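Local structure of putative deoxyribonuclease yjjV (Escherichia coli, 1ZZM) at residues A[1-6]-A[245-249]; A[11-15]-A[45-49]; A[41-46]-A[63-69]; A[121-125]-A[148-152]; A[178-183]-A[229-233]. The protein is a TatD-type member of the metallo-dependent hydrolase superfamily that binds two divalent metal ions and probably hydrolyses ester bonds, though its natural substrate is unsettled. All coordinates share one frame; numbering follows the deposited sequence.

Interaction 1: residues A[1-6]-A[245-249]. With ZN (zinc ion), chain E.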
# COMPACT_ATOMS: atom_id res chain seq x y z
N MET A 1 -17.25 16.62 -0.20
CA MET A 1 -15.88 17.17 0.01
C MET A 1 -15.06 17.02 -1.27
O MET A 1 -15.27 16.06 -2.04
CB MET A 1 -15.18 16.40 1.14
CG MET A 1 -16.00 16.18 2.38
SD MET A 1 -14.98 15.49 3.72
CE MET A 1 -15.00 13.74 3.31
N ILE A 2 -14.11 17.94 -1.49
CA ILE A 2 -13.26 17.88 -2.69
C ILE A 2 -12.37 16.65 -2.59
O ILE A 2 -12.25 15.90 -3.55
CB ILE A 2 -12.42 19.17 -2.86
CG1 ILE A 2 -13.34 20.31 -3.34
CG2 ILE A 2 -11.33 18.97 -3.91
CD1 ILE A 2 -12.63 21.61 -3.66
N CYS A 3 -11.79 16.44 -1.41
CA CYS A 3 -10.95 15.26 -1.16
C CYS A 3 -11.89 14.17 -0.63
O CYS A 3 -12.25 14.15 0.56
CB CYS A 3 -9.84 15.55 -0.13
SG CYS A 3 -8.89 14.06 0.37
N ARG A 4 -12.32 13.29 -1.51
CA ARG A 4 -13.20 12.22 -1.11
C ARG A 4 -12.49 10.87 -0.97
O ARG A 4 -13.00 10.00 -0.27
CB ARG A 4 -14.36 12.10 -2.10
CG ARG A 4 -15.56 11.33 -1.52
CD ARG A 4 -16.55 10.87 -2.59
NE ARG A 4 -17.78 10.32 -1.99
CZ ARG A 4 -18.68 9.60 -2.66
NH1 ARG A 4 -18.50 9.33 -3.95
NH2 ARG A 4 -19.77 9.14 -2.04
N PHE A 5 -11.32 10.71 -1.60
CA PHE A 5 -10.56 9.44 -1.58
C PHE A 5 -9.06 9.65 -1.29
O PHE A 5 -8.50 10.69 -1.63
CB PHE A 5 -10.60 8.78 -2.96
CG PHE A 5 -11.96 8.63 -3.53
CD1 PHE A 5 -12.89 7.78 -2.92
CD2 PHE A 5 -12.32 9.33 -4.67
CE1 PHE A 5 -14.19 7.64 -3.44
CE2 PHE A 5 -13.61 9.20 -5.20
CZ PHE A 5 -14.54 8.36 -4.59
N ILE A 6 -8.43 8.63 -0.70
CA ILE A 6 -7.00 8.65 -0.44
C ILE A 6 -6.45 7.40 -1.12
O ILE A 6 -6.89 6.29 -0.79
CB ILE A 6 -6.63 8.53 1.07
CG1 ILE A 6 -7.23 9.70 1.87
CG2 ILE A 6 -5.09 8.55 1.22
CD1 ILE A 6 -6.64 10.99 1.55
N ALA A 245 -17.31 5.59 1.65
CA ALA A 245 -16.29 6.61 1.40
C ALA A 245 -15.75 7.14 2.72
O ALA A 245 -14.54 7.31 2.89
CB ALA A 245 -16.86 7.74 0.58
N GLN A 246 -16.65 7.44 3.66
CA GLN A 246 -16.21 7.97 4.95
C GLN A 246 -15.40 6.95 5.74
O GLN A 246 -14.45 7.30 6.44
CB GLN A 246 -17.39 8.42 5.83
CG GLN A 246 -16.90 9.09 7.11
CD GLN A 246 -16.01 10.30 6.82
OE1 GLN A 246 -16.45 11.29 6.22
NE2 GLN A 246 -14.74 10.21 7.21
N ALA A 247 -15.76 5.68 5.62
CA ALA A 247 -15.01 4.66 6.35
C ALA A 247 -13.57 4.54 5.83
O ALA A 247 -12.61 4.47 6.60
CB ALA A 247 -15.72 3.35 6.24
N LEU A 248 -13.42 4.51 4.51
CA LEU A 248 -12.09 4.40 3.93
C LEU A 248 -11.24 5.57 4.41
O LEU A 248 -10.08 5.37 4.77
CB LEU A 248 -12.16 4.39 2.40
CG LEU A 248 -12.90 3.18 1.81
CD1 LEU A 248 -13.26 3.48 0.39
CD2 LEU A 248 -12.04 1.90 1.95
N LEU A 249 -11.81 6.78 4.44
CA LEU A 249 -11.05 7.93 4.91
C LEU A 249 -10.70 7.76 6.38
O LEU A 249 -9.56 7.97 6.76
CB LEU A 249 -11.80 9.27 4.71
CG LEU A 249 -11.98 9.77 3.26
CD1 LEU A 249 -12.86 10.99 3.25
CD2 LEU A 249 -10.61 10.10 2.62
ZN ZN E . -18.40 17.51 -1.86
O HOH W 1 -12.95 7.37 0.77
O HOH W 2 -19.24 16.39 -3.82
O HOH W 3 -17.21 19.61 -2.62
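Leu249 of helix 241-256 lies against the N-terminal segment 1-6, and its two methyl groups divide the work. CD1 meets the methyl end of Met1, with Met1 CE 3.5 Å from Leu249 CD1; these two side chains reach toward each other tip to tip, the Met1 chain being bent at its last torsion (chi3 -83°). CD2 turns to the strand, where Ile6 CG1 is 3.5 Å from Leu249 CD2 and the two side chains cross at about a right angle. Both carbon pairs are tight. The carbonyl of Arg4 lies between, its O 3.7 Å from Leu249 CG. An alanine at Leu249 is likely to open a gap here, leaving the Met1 methyl and Ile6 CG1 without their common partner.

One turn earlier, Ala245 packs its methyl beside the guanidinium of Arg4, with Arg4 NE 3.8 Å from Ala245 CB. The extended Arg4 chain carries that group along the helix toward its start, where NH2 forms a salt bridge with Asp242. Polar cohesion between the backbones comes through one water, which donates to Arg4 O at 2.8 Å and to Ala245 O at 2.7 Å. At the chain terminus a zinc ion is bound by Met1 N at 2.2 Å and by two waters, remote from the two-metal centre.

Phe5 and Ile6 open strand 5-7, and the last helix of the chain is helix 241-256. Their packing brings the two ends of the chain together, as expected of a closed TIM-type barrel in which the final helix lies against the first strand.

Interaction 2: residues A[11-15]-A[45-49]. With ZN (zinc ion), chain B.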
# COMPACT_ATOMS: atom_id res chain seq x y z
N HIS A 11 2.92 4.32 -6.66
CA HIS A 11 4.36 4.49 -6.90
C HIS A 11 4.51 5.72 -7.79
O HIS A 11 4.90 5.64 -8.96
CB HIS A 11 4.91 3.23 -7.56
CG HIS A 11 4.92 2.05 -6.64
ND1 HIS A 11 5.88 1.89 -5.66
CD2 HIS A 11 4.04 1.04 -6.47
CE1 HIS A 11 5.58 0.84 -4.92
NE2 HIS A 11 4.47 0.31 -5.38
N PHE A 12 4.21 6.85 -7.19
CA PHE A 12 4.21 8.14 -7.89
C PHE A 12 5.57 8.68 -8.32
O PHE A 12 5.63 9.71 -9.00
CB PHE A 12 3.53 9.15 -6.99
CG PHE A 12 2.93 10.32 -7.71
CD1 PHE A 12 1.76 10.18 -8.43
CD2 PHE A 12 3.53 11.59 -7.63
CE1 PHE A 12 1.17 11.28 -9.08
CE2 PHE A 12 2.96 12.70 -8.28
CZ PHE A 12 1.79 12.55 -9.00
N ASP A 13 6.66 8.02 -7.93
CA ASP A 13 8.00 8.45 -8.32
C ASP A 13 8.47 7.74 -9.59
O ASP A 13 9.57 7.97 -10.07
CB ASP A 13 9.02 8.21 -7.18
CG ASP A 13 9.03 6.77 -6.69
OD1 ASP A 13 7.95 6.17 -6.51
OD2 ASP A 13 10.15 6.27 -6.46
N PHE A 14 7.62 6.86 -10.11
CA PHE A 14 7.93 6.15 -11.36
C PHE A 14 7.13 6.73 -12.52
O PHE A 14 6.17 7.49 -12.32
CB PHE A 14 7.54 4.68 -11.25
CG PHE A 14 8.49 3.84 -10.43
CD1 PHE A 14 8.46 3.89 -9.03
CD2 PHE A 14 9.42 3.02 -11.06
CE1 PHE A 14 9.37 3.11 -8.26
CE2 PHE A 14 10.31 2.24 -10.32
CZ PHE A 14 10.30 2.28 -8.92
N PRO A 15 7.47 6.33 -13.77
CA PRO A 15 6.75 6.79 -14.97
C PRO A 15 5.35 6.18 -14.89
O PRO A 15 5.19 5.06 -14.41
CB PRO A 15 7.55 6.15 -16.13
CG PRO A 15 8.93 5.90 -15.54
CD PRO A 15 8.60 5.45 -14.12
N ASN A 45 15.98 5.10 -4.16
CA ASN A 45 14.82 5.96 -4.41
C ASN A 45 14.35 6.72 -3.15
O ASN A 45 13.36 7.47 -3.24
CB ASN A 45 13.64 5.15 -4.95
CG ASN A 45 13.94 4.52 -6.28
OD1 ASN A 45 14.88 4.95 -6.94
ND2 ASN A 45 13.16 3.52 -6.70
N PHE A 46 15.01 6.55 -2.00
CA PHE A 46 14.55 7.28 -0.79
C PHE A 46 14.51 8.81 -0.96
O PHE A 46 13.55 9.47 -0.57
CB PHE A 46 15.41 6.95 0.44
CG PHE A 46 15.25 5.54 0.94
CD1 PHE A 46 14.29 4.68 0.40
CD2 PHE A 46 16.06 5.07 1.98
CE1 PHE A 46 14.13 3.38 0.88
CE2 PHE A 46 15.91 3.76 2.48
CZ PHE A 46 14.94 2.92 1.92
N ALA A 47 15.56 9.36 -1.55
CA ALA A 47 15.62 10.80 -1.75
C ALA A 47 14.47 11.33 -2.59
O ALA A 47 13.87 12.31 -2.23
CB ALA A 47 16.96 11.19 -2.40
N ARG A 48 14.19 10.70 -3.73
CA ARG A 48 13.12 11.19 -4.58
C ARG A 48 11.70 11.03 -3.96
O ARG A 48 10.80 11.84 -4.23
CB ARG A 48 13.21 10.52 -5.94
CG ARG A 48 12.75 9.07 -6.03
CD ARG A 48 13.09 8.54 -7.44
NE ARG A 48 12.42 7.27 -7.72
CZ ARG A 48 12.56 6.59 -8.85
NH1 ARG A 48 13.36 7.04 -9.81
NH2 ARG A 48 11.85 5.49 -9.05
N VAL A 49 11.51 10.00 -3.14
CA VAL A 49 10.22 9.79 -2.50
C VAL A 49 10.08 10.84 -1.39
O VAL A 49 9.02 11.45 -1.23
CB VAL A 49 10.10 8.34 -1.96
CG1 VAL A 49 8.83 8.15 -1.04
CG2 VAL A 49 9.99 7.40 -3.14
ZN ZN B . 3.55 -1.25 -4.53
O HOH W 4 10.63 4.01 -4.93
O HOH W 5 3.95 -3.09 -5.28
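The loop that follows strand 5-7 carries metal ligands of the TatD active site, and here its type I turn, His11 to Phe14, is tied to the start of helix 46-55. Asp13 and Arg48 make the tie. Arg48 NE donates to Asp13 OD2 at 2.8 Å with an N-H...O angle of 150°; NE approaches on the anti side of OD2, somewhat out of the carboxylate plane, while OD2 lies near the guanidinium plane. A second bond to the same oxygen, from Arg48 NH2 at 3.2 Å, is weak. The carboxylate and guanidinium planes stand 80° apart, which fits a one-oxygen grip rather than a paired, coplanar bridge.

The guanidinium is sandwiched between oxygens: Asn45 OD1 lies over one face and Asp13 O over the other, each 3.4 Å from the plane. Its NH2 then sits above the Phe14 ring, over the centre, in a cation-pi contact with Arg48 CZ 4.8 Å from the ring centroid. With the two planes nearly perpendicular, the guanidinium meets the ring edge-on. With CG between the backbone N and the carbonyl carbon (chi1 75°), the extended Arg48 chain runs to Asp13 and Phe14.

Water 4 links Asp13 OD2, to which it donates at 2.8 Å, with Asn45 ND2. Val49 CG2 lies 3.5 Å from Asp13 OD2. In the loop, His11 NE2 binds zinc at 2.0 Å, alongside His9 and Glu97.

OD2 therefore takes three donors, one of them weak, in a buried setting, and the oxygens and ring around Arg48 would probably stabilise its positive charge and restrict turning of the guanidinium.

Interaction 3: residues A[41-46]-A[63-69]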
# COMPACT_ATOMS: atom_id res chain seq x y z
N THR A 41 10.71 1.72 -2.93
CA THR A 41 11.05 0.35 -3.32
C THR A 41 12.47 -0.05 -3.00
O THR A 41 12.79 -1.23 -2.89
CB THR A 41 10.86 0.17 -4.84
OG1 THR A 41 11.65 1.16 -5.53
CG2 THR A 41 9.34 0.31 -5.22
N GLU A 42 13.34 0.94 -2.84
CA GLU A 42 14.75 0.68 -2.58
C GLU A 42 15.44 1.94 -2.13
O GLU A 42 14.98 3.03 -2.45
CB GLU A 42 15.44 0.15 -3.86
CG GLU A 42 15.52 1.19 -5.00
CD GLU A 42 16.30 0.65 -6.20
OE1 GLU A 42 17.54 0.45 -6.09
OE2 GLU A 42 15.67 0.40 -7.24
N ALA A 43 16.58 1.78 -1.46
CA ALA A 43 17.30 2.91 -0.87
C ALA A 43 17.69 3.98 -1.89
O ALA A 43 17.69 5.14 -1.57
CB ALA A 43 18.56 2.40 -0.13
N GLU A 44 18.01 3.57 -3.10
CA GLU A 44 18.38 4.54 -4.11
C GLU A 44 17.23 5.50 -4.44
O GLU A 44 17.48 6.60 -4.93
CB GLU A 44 18.86 3.83 -5.37
CG GLU A 44 19.01 4.74 -6.55
CD GLU A 44 19.62 4.03 -7.74
OE1 GLU A 44 19.06 3.00 -8.17
OE2 GLU A 44 20.66 4.51 -8.24
N ASN A 45 15.98 5.10 -4.16
CA ASN A 45 14.82 5.96 -4.41
C ASN A 45 14.35 6.72 -3.15
O ASN A 45 13.36 7.47 -3.24
CB ASN A 45 13.64 5.15 -4.95
CG ASN A 45 13.94 4.52 -6.28
OD1 ASN A 45 14.88 4.95 -6.94
ND2 ASN A 45 13.16 3.52 -6.70
N PHE A 46 15.01 6.55 -2.00
CA PHE A 46 14.55 7.28 -0.79
C PHE A 46 14.51 8.81 -0.96
O PHE A 46 13.55 9.47 -0.57
CB PHE A 46 15.41 6.95 0.44
CG PHE A 46 15.25 5.54 0.94
CD1 PHE A 46 14.29 4.68 0.40
CD2 PHE A 46 16.06 5.07 1.98
CE1 PHE A 46 14.13 3.38 0.88
CE2 PHE A 46 15.91 3.76 2.48
CZ PHE A 46 14.94 2.92 1.92
N LEU A 63 9.08 4.60 3.56
CA LEU A 63 10.43 4.22 3.16
C LEU A 63 10.61 2.77 3.56
O LEU A 63 10.21 2.33 4.66
CB LEU A 63 11.49 5.06 3.88
CG LEU A 63 11.41 6.57 3.68
CD1 LEU A 63 12.52 7.24 4.49
CD2 LEU A 63 11.53 6.88 2.18
N GLY A 64 11.21 2.00 2.66
CA GLY A 64 11.39 0.60 2.91
C GLY A 64 11.99 -0.02 1.67
O GLY A 64 12.12 0.63 0.61
N LEU A 65 12.28 -1.31 1.79
CA LEU A 65 12.93 -2.07 0.72
C LEU A 65 12.00 -3.20 0.23
O LEU A 65 11.74 -4.14 0.96
CB LEU A 65 14.23 -2.63 1.30
CG LEU A 65 15.15 -1.62 2.02
CD1 LEU A 65 16.30 -2.36 2.71
CD2 LEU A 65 15.74 -0.62 1.02
N HIS A 66 11.52 -3.06 -1.02
CA HIS A 66 10.58 -3.95 -1.70
C HIS A 66 11.18 -5.31 -2.05
O HIS A 66 12.31 -5.39 -2.54
CB HIS A 66 10.07 -3.21 -2.95
CG HIS A 66 8.81 -3.77 -3.55
ND1 HIS A 66 8.74 -5.05 -4.07
CD2 HIS A 66 7.62 -3.19 -3.82
CE1 HIS A 66 7.55 -5.23 -4.63
NE2 HIS A 66 6.86 -4.11 -4.50
N PRO A 67 10.45 -6.42 -1.80
CA PRO A 67 11.00 -7.74 -2.12
C PRO A 67 11.30 -7.92 -3.60
O PRO A 67 12.19 -8.70 -3.97
CB PRO A 67 9.92 -8.71 -1.60
CG PRO A 67 8.63 -7.91 -1.70
CD PRO A 67 9.08 -6.52 -1.25
N GLY A 68 10.59 -7.16 -4.43
CA GLY A 68 10.79 -7.25 -5.88
C GLY A 68 12.14 -6.70 -6.30
O GLY A 68 12.61 -6.98 -7.39
N MET A 69 12.76 -5.90 -5.44
CA MET A 69 14.07 -5.32 -5.71
C MET A 69 15.14 -5.94 -4.80
O MET A 69 16.16 -5.32 -4.51
CB MET A 69 14.02 -3.80 -5.46
CG MET A 69 13.28 -3.01 -6.54
SD MET A 69 11.49 -3.28 -6.62
CE MET A 69 11.02 -1.97 -7.87
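Phe46 and Leu63 begin the closely packed end of this contact, where the loop after strand 33-39 lies along the one after strand 59-63. The ring of Phe46 has Leu63 CB over one face, and Leu63 CD2 is 4.0 Å from Phe46 CD1. Its edge meets the backbone: Gly64 O is 3.4 Å from Phe46 CE1, in the plane of the ring. That buried carbonyl oxygen has no polar partner in the model, and Phe46 CE1 is the closest atom to it across the contact. Leu65 CD2 approaches Phe46 CZ to 3.7 Å, the side chains crossing near a right angle. The chi2 of -6° turns the ring so that edge and face find these different partners. Replaced by a valine, Phe46 would probably leave a gap between Leu63 and Leu65 and take the aromatic edge away from Gly64 O.

Further along, one backbone bond joins the loops: His66 N donates to Thr41 O at 2.9 Å with an angle of 159°, the donor standing above the carbonyl plane. The looser, pocket-facing side is at Met69, which is partly exposed. Bent at chi2 (68°), it lays its methyl beside buried Thr41, with Met69 CE 3.7 Å from Thr41 CB, and both residues line the pocket holding a bound polyethylene glycol fragment. Glu42 points its CB away from the other loop and its carboxylate pairs with Lys72.

Gly68 N donates to His66 ND1 at 2.8 Å, in the ring plane, which would restrict rotation of an imidazole lying beside His133 and Glu97. Loops following successive parallel strands and lining a metal centre are the active-site end of a TIM-type barrel.

Interaction 4: residues A[121-125]-A[148-152]; sequences KLAKR and HDLPR. With ZN (zinc ion), chain D.
Lys124 and Leu150 cross at about a right angle, the lysine chain passing over the leucine so that Lys124 CG is 3.9 Å from Leu150 CG. Beyond this crossing the lysine bends at chi3 (75°), and the bend turns the ammonium end to the backbone of His148. Lys124 NZ donates to His148 O at 2.7 Å; it lies in the carbonyl plane and on a lone pair, with a C=O...N angle of 141°. One side chain thus combines an aliphatic contact with a bond to the carbonyl at the end of helix 138-148. Pro151 adds to the apolar part, its CD 4.2 Å from Lys124 CG.

The contact joins the end of helix 109-125 to the turn between helix 138-148 and strand 154-156, on the outside of the TIM-type barrel. Asp149 leaves helical geometry in that turn with a positive phi of 40°. On the inner side Ala123 CB approaches Leu150 CD2 to 3.9 Å, and both side chains also touch Val130 of strand 130-135.

The ring of His148 is engaged by a metal. Its NE2 binds a zinc ion at 2.0 Å, and Asp117 and His144 complete the protein ligands of this site, which is separate from the two-metal active centre. Lys124 NZ is 5.1 Å from His148 ND1, not in contact with it.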
# COMPACT_ATOMS: atom_id res chain seq x y z
N LYS A 121 11.52 -4.81 12.53
CA LYS A 121 12.14 -4.33 13.76
C LYS A 121 12.24 -2.80 13.73
O LYS A 121 12.04 -2.16 14.77
CB LYS A 121 13.54 -4.93 13.95
CG LYS A 121 13.54 -6.41 14.29
CD LYS A 121 14.96 -6.88 14.63
CE LYS A 121 14.91 -8.16 15.46
NZ LYS A 121 14.54 -9.39 14.67
N LEU A 122 12.53 -2.21 12.57
CA LEU A 122 12.64 -0.77 12.46
C LEU A 122 11.29 -0.08 12.66
O LEU A 122 11.21 0.96 13.32
CB LEU A 122 13.24 -0.34 11.12
CG LEU A 122 14.74 -0.59 11.04
CD1 LEU A 122 15.28 -0.40 9.62
CD2 LEU A 122 15.43 0.37 12.02
N ALA A 123 10.23 -0.67 12.13
CA ALA A 123 8.90 -0.10 12.29
C ALA A 123 8.57 -0.10 13.77
O ALA A 123 7.99 0.86 14.27
CB ALA A 123 7.86 -0.90 11.50
N LYS A 124 8.96 -1.16 14.49
CA LYS A 124 8.69 -1.20 15.93
C LYS A 124 9.48 -0.16 16.67
O LYS A 124 8.95 0.53 17.54
CB LYS A 124 9.00 -2.58 16.50
CG LYS A 124 7.86 -3.57 16.24
CD LYS A 124 8.29 -5.03 16.36
CE LYS A 124 8.48 -5.46 17.78
NZ LYS A 124 8.72 -6.94 17.79
N ARG A 125 10.76 -0.03 16.31
CA ARG A 125 11.64 0.93 16.97
C ARG A 125 11.15 2.37 16.79
O ARG A 125 11.17 3.18 17.73
CB ARG A 125 13.06 0.83 16.39
CG ARG A 125 14.02 1.85 17.01
CD ARG A 125 15.43 1.73 16.46
NE ARG A 125 16.28 2.82 16.94
CZ ARG A 125 17.55 3.00 16.56
NH1 ARG A 125 18.10 2.16 15.69
NH2 ARG A 125 18.26 4.00 17.07
N HIS A 148 5.95 -11.07 15.43
CA HIS A 148 6.60 -9.83 15.78
C HIS A 148 5.75 -8.76 16.42
O HIS A 148 6.28 -7.81 16.96
CB HIS A 148 7.42 -9.38 14.58
CG HIS A 148 8.32 -10.47 14.08
ND1 HIS A 148 9.22 -11.10 14.92
CD2 HIS A 148 8.38 -11.12 12.90
CE1 HIS A 148 9.79 -12.10 14.26
NE2 HIS A 148 9.30 -12.13 13.04
N ASP A 149 4.43 -8.95 16.36
CA ASP A 149 3.48 -8.09 17.05
C ASP A 149 3.80 -6.60 17.03
O ASP A 149 4.21 -6.01 18.03
CB ASP A 149 3.40 -8.63 18.49
CG ASP A 149 2.39 -7.90 19.34
OD1 ASP A 149 1.34 -7.43 18.83
OD2 ASP A 149 2.66 -7.82 20.55
N LEU A 150 3.61 -5.99 15.88
CA LEU A 150 3.88 -4.56 15.73
C LEU A 150 2.69 -3.80 16.29
O LEU A 150 1.56 -4.00 15.83
CB LEU A 150 4.04 -4.19 14.25
CG LEU A 150 5.32 -4.65 13.55
CD1 LEU A 150 5.28 -6.15 13.39
CD2 LEU A 150 5.44 -3.94 12.19
N PRO A 151 2.91 -2.92 17.28
CA PRO A 151 1.82 -2.14 17.89
C PRO A 151 0.99 -1.35 16.86
O PRO A 151 -0.23 -1.22 17.01
CB PRO A 151 2.56 -1.20 18.83
CG PRO A 151 3.73 -1.98 19.24
CD PRO A 151 4.19 -2.62 17.95
N ARG A 152 1.64 -0.82 15.83
CA ARG A 152 0.91 -0.02 14.84
C ARG A 152 0.41 -0.76 13.64
O ARG A 152 -0.19 -0.15 12.75
CB ARG A 152 1.79 1.12 14.36
CG ARG A 152 2.31 1.98 15.47
CD ARG A 152 1.18 2.81 16.07
NE ARG A 152 1.76 3.73 17.04
CZ ARG A 152 1.10 4.73 17.62
NH1 ARG A 152 -0.18 4.95 17.35
NH2 ARG A 152 1.75 5.50 18.49
ZN ZN D . 9.84 -13.20 11.43

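Interaction 5: residues A[178-183]-A[229-233]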
# COMPACT_ATOMS: atom_id res chain seq x y z
N VAL A 178 -7.66 -2.34 -0.96
CA VAL A 178 -8.58 -2.68 -2.04
C VAL A 178 -8.21 -1.88 -3.28
O VAL A 178 -8.33 -0.64 -3.28
CB VAL A 178 -10.06 -2.33 -1.68
CG1 VAL A 178 -10.97 -2.82 -2.79
CG2 VAL A 178 -10.47 -2.99 -0.37
N GLY A 179 -7.80 -2.60 -4.31
CA GLY A 179 -7.40 -1.99 -5.57
C GLY A 179 -8.05 -2.66 -6.77
O GLY A 179 -9.09 -3.33 -6.65
N GLY A 180 -7.40 -2.52 -7.93
CA GLY A 180 -7.93 -3.02 -9.19
C GLY A 180 -8.34 -4.48 -9.27
O GLY A 180 -9.10 -4.88 -10.18
N THR A 181 -7.85 -5.27 -8.33
CA THR A 181 -8.18 -6.69 -8.30
C THR A 181 -9.68 -6.93 -8.26
O THR A 181 -10.18 -7.90 -8.85
CB THR A 181 -7.56 -7.38 -7.08
OG1 THR A 181 -6.13 -7.26 -7.13
CG2 THR A 181 -7.97 -8.87 -7.04
N ILE A 182 -10.42 -6.05 -7.58
CA ILE A 182 -11.85 -6.29 -7.48
C ILE A 182 -12.64 -5.98 -8.75
O ILE A 182 -13.84 -6.21 -8.77
CB ILE A 182 -12.51 -5.52 -6.31
CG1 ILE A 182 -12.37 -4.00 -6.45
CG2 ILE A 182 -11.89 -5.99 -4.99
CD1 ILE A 182 -12.81 -3.43 -7.76
N THR A 183 -11.97 -5.46 -9.78
CA THR A 183 -12.68 -5.14 -11.02
C THR A 183 -12.69 -6.29 -12.01
O THR A 183 -13.26 -6.17 -13.10
CB THR A 183 -12.10 -3.90 -11.76
OG1 THR A 183 -10.78 -4.19 -12.21
CG2 THR A 183 -12.10 -2.68 -10.85
N VAL A 229 -12.17 2.24 -8.54
CA VAL A 229 -12.11 1.09 -7.63
C VAL A 229 -13.24 1.26 -6.62
O VAL A 229 -13.98 0.33 -6.34
CB VAL A 229 -10.76 1.03 -6.86
CG1 VAL A 229 -10.79 -0.09 -5.76
CG2 VAL A 229 -9.66 0.76 -7.82
N PHE A 230 -13.40 2.49 -6.12
CA PHE A 230 -14.44 2.79 -5.15
C PHE A 230 -15.84 2.50 -5.69
O PHE A 230 -16.70 1.95 -4.98
CB PHE A 230 -14.35 4.27 -4.72
CG PHE A 230 -15.50 4.72 -3.84
CD1 PHE A 230 -15.54 4.36 -2.50
CD2 PHE A 230 -16.53 5.48 -4.37
CE1 PHE A 230 -16.60 4.76 -1.68
CE2 PHE A 230 -17.59 5.89 -3.57
CZ PHE A 230 -17.63 5.52 -2.21
N ALA A 231 -16.10 2.87 -6.94
CA ALA A 231 -17.41 2.63 -7.54
C ALA A 231 -17.67 1.13 -7.54
O ALA A 231 -18.77 0.68 -7.26
CB ALA A 231 -17.47 3.19 -8.97
N VAL A 232 -16.66 0.34 -7.86
CA VAL A 232 -16.85 -1.10 -7.87
C VAL A 232 -17.03 -1.64 -6.45
O VAL A 232 -17.84 -2.55 -6.21
CB VAL A 232 -15.67 -1.78 -8.55
CG1 VAL A 232 -15.76 -3.29 -8.43
CG2 VAL A 232 -15.66 -1.36 -10.02
N LEU A 233 -16.28 -1.08 -5.50
CA LEU A 233 -16.41 -1.51 -4.10
C LEU A 233 -17.83 -1.26 -3.63
O LEU A 233 -18.38 -2.04 -2.86
CB LEU A 233 -15.45 -0.74 -3.21
CG LEU A 233 -15.50 -1.06 -1.71
CD1 LEU A 233 -15.14 -2.52 -1.47
CD2 LEU A 233 -14.51 -0.12 -0.94
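This is an apolar, buried contact between the loop leaving strand 175-178 and helix 226-236, at the layer where helices pack on the outside of the barrel strands. Val229 stands at its centre. Val229 CG1 lies 4.0 Å from Val178 CG1, the side chains crossing at a slant, and also meets backbone, with Val178 O at 3.5 Å. Its second methyl, CG2, rests 4.0 Å from Gly180 N. The first torsion of Val229 (173°) puts CG1 anti to the backbone N and so sends the two methyls to different parts of the loop.

One turn further on, Val232 faces Ile182 and Thr183. Val232 and Ile182 run alongside each other in opposite directions, though the placement of Ile182 CD1 is doubtful, while Thr183 CG2 is 3.9 Å from Val232 CG2 and crosses it near a right angle. The loop holds its own shape: Gly180 O accepts both Thr183 N and Thr183 OG1, the hydroxyl at 2.7 Å in the carbonyl plane. Thr183 OG1 also bonds to Asn214 N, and Leu233 reaches Ile194 of helix 190-196.

An outer helix packed against the end of a parallel strand and the 3-10 turn that follows is characteristic of a TIM-type alpha/beta barrel.

Interactions 2 and 3 are neighbours, with centres about 10 Å apart; they share Asn45 and Phe46, and both include loops at the metal-centre end of the barrel. Interaction 2 is buried yet ionic, whereas interaction 3 mixes aromatic packing with a backbone bond. Interactions 1 and 5 meet through the successive helices 226-236 and 241-256, where Phe230 packs on Phe5 and Ala245. Interaction 5 is apolar and buried; interaction 1 is partly buried, with a bridging water and a zinc ion at its outer end. Interaction 4 is likewise partly exposed and holds another peripheral zinc; its centre is about 29 Å from that of interaction 5, across the chain's centre.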